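Local coordinates for protein VIN1 (Oscarella pearsei, PDB 6BFI) that binds actin filaments as a member of the vinculin/alpha-catenin family and may play a role in cell-cell adhesion, at residues Glu735-Ala740 and Asp761-Ile766. Residues are numbered along the deposited sequence; the frame is centred on the assembly and turned at random.
Sequences ELLKLA and DRIPTI
Leu-737 lays its CD1 methyl over the start of helix 763-778, where it meets the proline ring at Pro-764 CD, 3.6 Å away, and the branch point of Ile-763, with CB at 4.0 Å. The leucine chain lies roughly perpendicular to the proline and antiparallel alongside the isoleucine. With CG set anti to the backbone N (chi1 -160°), and hence beside the carbonyl carbon, Leu-737 turns CD1 toward both partners. The backbones come close here, Leu-737 CA lying 7.5 Å from Ile-763 CA. The preceding residue, Leu-736, adds a looser touch, its CD2 lying 4.5 Å from Ile-763 CD1. The contact is wholly apolar: Leu-736 and Ile-763 are buried, and their branched aliphatic chains fill the site without bringing in polar groups that would need partners. Pro-764 fits the first turn, where its missing N-H costs no helical bond; its ring touches Leu-737 through CD, while the residue stays at the solvent-exposed margin. Just beyond, Thr-765 OG1 donates a hydrogen bond to Arg-762 O at 3.0 Å from above the carbonyl plane, tying the turn that leads into the helix. Helix 690-710 packs on Leu-736 through Val-695 and Met-698, and helix 786-817 on Ile-763 through Thr-806, so each side of the contact is backed by a further helix of the C-terminal part.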
loop_
_atom_site.group_PDB
_atom_site.type_symbol
_atom_site.label_atom_id
_atom_site.label_comp_id
_atom_site.label_asym_id
_atom_site.label_seq_id
_atom_site.Cartn_x
_atom_site.Cartn_y
_atom_site.Cartn_z
ATOM N N GLU A 735 19.634 -13.434 4.467
ATOM C CA GLU A 735 20.727 -12.504 4.192
ATOM C C GLU A 735 20.243 -11.296 3.398
ATOM O O GLU A 735 20.672 -10.161 3.652
ATOM C CB GLU A 735 21.853 -13.227 3.453
ATOM C CG GLU A 735 22.609 -14.221 4.319
ATOM C CD GLU A 735 23.538 -15.110 3.517
ATOM O OE1 GLU A 735 23.293 -15.290 2.307
ATOM O OE2 GLU A 735 24.515 -15.630 4.099
ATOM N N LEU A 736 19.339 -11.517 2.440
ATOM C CA LEU A 736 18.775 -10.407 1.678
ATOM C C LEU A 736 18.024 -9.443 2.586
ATOM O O LEU A 736 18.117 -8.220 2.420
ATOM C CB LEU A 736 17.850 -10.935 0.583
ATOM C CG LEU A 736 17.086 -9.866 -0.202
ATOM C CD1 LEU A 736 18.032 -9.071 -1.091
ATOM C CD2 LEU A 736 15.959 -10.481 -1.019
ATOM N N LEU A 737 17.272 -9.972 3.554
ATOM C CA LEU A 737 16.561 -9.100 4.482
ATOM C C LEU A 737 17.537 -8.310 5.344
ATOM O O LEU A 737 17.301 -7.130 5.635
ATOM C CB LEU A 737 15.606 -9.919 5.351
ATOM C CG LEU A 737 14.462 -9.164 6.038
ATOM C CD1 LEU A 737 13.296 -10.102 6.267
ATOM C CD2 LEU A 737 14.899 -8.540 7.359
ATOM N N LYS A 738 18.641 -8.937 5.758
ATOM C CA LYS A 738 19.637 -8.216 6.546
ATOM C C LYS A 738 20.244 -7.066 5.750
ATOM O O LYS A 738 20.268 -5.918 6.214
ATOM C CB LYS A 738 20.727 -9.176 7.026
ATOM C CG LYS A 738 20.347 -9.982 8.258
ATOM C CD LYS A 738 21.519 -10.812 8.762
ATOM C CE LYS A 738 21.176 -11.522 10.062
ATOM N NZ LYS A 738 22.311 -12.347 10.561
ATOM N N LEU A 739 20.729 -7.353 4.538
ATOM C CA LEU A 739 21.391 -6.319 3.746
ATOM C C LEU A 739 20.422 -5.207 3.363
ATOM O O LEU A 739 20.713 -4.018 3.551
ATOM C CB LEU A 739 22.021 -6.938 2.498
ATOM C CG LEU A 739 22.716 -5.953 1.556
ATOM C CD1 LEU A 739 23.790 -5.174 2.300
ATOM C CD2 LEU A 739 23.310 -6.684 0.364
ATOM N N ALA A 740 19.258 -5.574 2.818
ATOM C CA ALA A 740 18.279 -4.564 2.430
ATOM C C ALA A 740 17.797 -3.762 3.630
ATOM O O ALA A 740 17.446 -2.585 3.490
ATOM C CB ALA A 740 17.102 -5.222 1.712
ATOM N N ASP A 761 9.089 -6.754 5.269
ATOM C CA ASP A 761 8.434 -7.270 6.467
ATOM C C ASP A 761 7.714 -8.592 6.238
ATOM O O ASP A 761 7.464 -9.315 7.207
ATOM C CB ASP A 761 7.454 -6.235 7.022
ATOM C CG ASP A 761 8.152 -5.140 7.810
ATOM O OD1 ASP A 761 9.219 -5.420 8.395
ATOM O OD2 ASP A 761 7.636 -4.002 7.844
ATOM N N ARG A 762 7.373 -8.935 4.996
ATOM C CA ARG A 762 6.662 -10.179 4.730
ATOM C C ARG A 762 7.566 -11.294 4.212
ATOM O O ARG A 762 7.089 -12.416 4.019
ATOM C CB ARG A 762 5.509 -9.933 3.746
ATOM C CG ARG A 762 5.906 -9.386 2.384
ATOM C CD ARG A 762 4.659 -9.115 1.543
ATOM N NE ARG A 762 4.962 -8.839 0.141
ATOM C CZ ARG A 762 4.998 -7.622 -0.395
ATOM N NH1 ARG A 762 4.746 -6.554 0.352
ATOM N NH2 ARG A 762 5.281 -7.474 -1.683
ATOM N N ILE A 763 8.859 -11.022 4.007
ATOM C CA ILE A 763 9.767 -12.058 3.504
ATOM C C ILE A 763 9.912 -13.237 4.464
ATOM O O ILE A 763 9.831 -14.389 4.004
ATOM C CB ILE A 763 11.122 -11.434 3.131
ATOM C CG1 ILE A 763 10.964 -10.484 1.942
ATOM C CG2 ILE A 763 12.142 -12.518 2.806
ATOM C CD1 ILE A 763 12.268 -9.917 1.435
ATOM N N PRO A 764 10.128 -13.042 5.775
ATOM C CA PRO A 764 10.377 -14.214 6.637
ATOM C C PRO A 764 9.248 -15.233 6.633
ATOM O O PRO A 764 9.512 -16.441 6.553
ATOM C CB PRO A 764 10.577 -13.589 8.027
ATOM C CG PRO A 764 9.927 -12.254 7.946
ATOM C CD PRO A 764 10.181 -11.791 6.553
ATOM N N THR A 765 7.993 -14.783 6.712
ATOM C CA THR A 765 6.878 -15.722 6.660
ATOM C C THR A 765 6.813 -16.423 5.309
ATOM O O THR A 765 6.468 -17.609 5.236
ATOM C CB THR A 765 5.561 -15.003 6.953
ATOM O OG1 THR A 765 5.501 -13.782 6.205
ATOM C CG2 THR A 765 5.447 -14.697 8.434
ATOM N N ILE A 766 7.145 -15.710 4.231
ATOM C CA ILE A 766 7.199 -16.341 2.914
ATOM C C ILE A 766 8.216 -17.472 2.906
ATOM O O ILE A 766 7.950 -18.555 2.377
ATOM C CB ILE A 766 7.521 -15.306 1.821
ATOM C CG1 ILE A 766 6.408 -14.273 1.684
ATOM C CG2 ILE A 766 7.710 -16.002 0.492
ATOM C CD1 ILE A 766 6.791 -13.115 0.780
#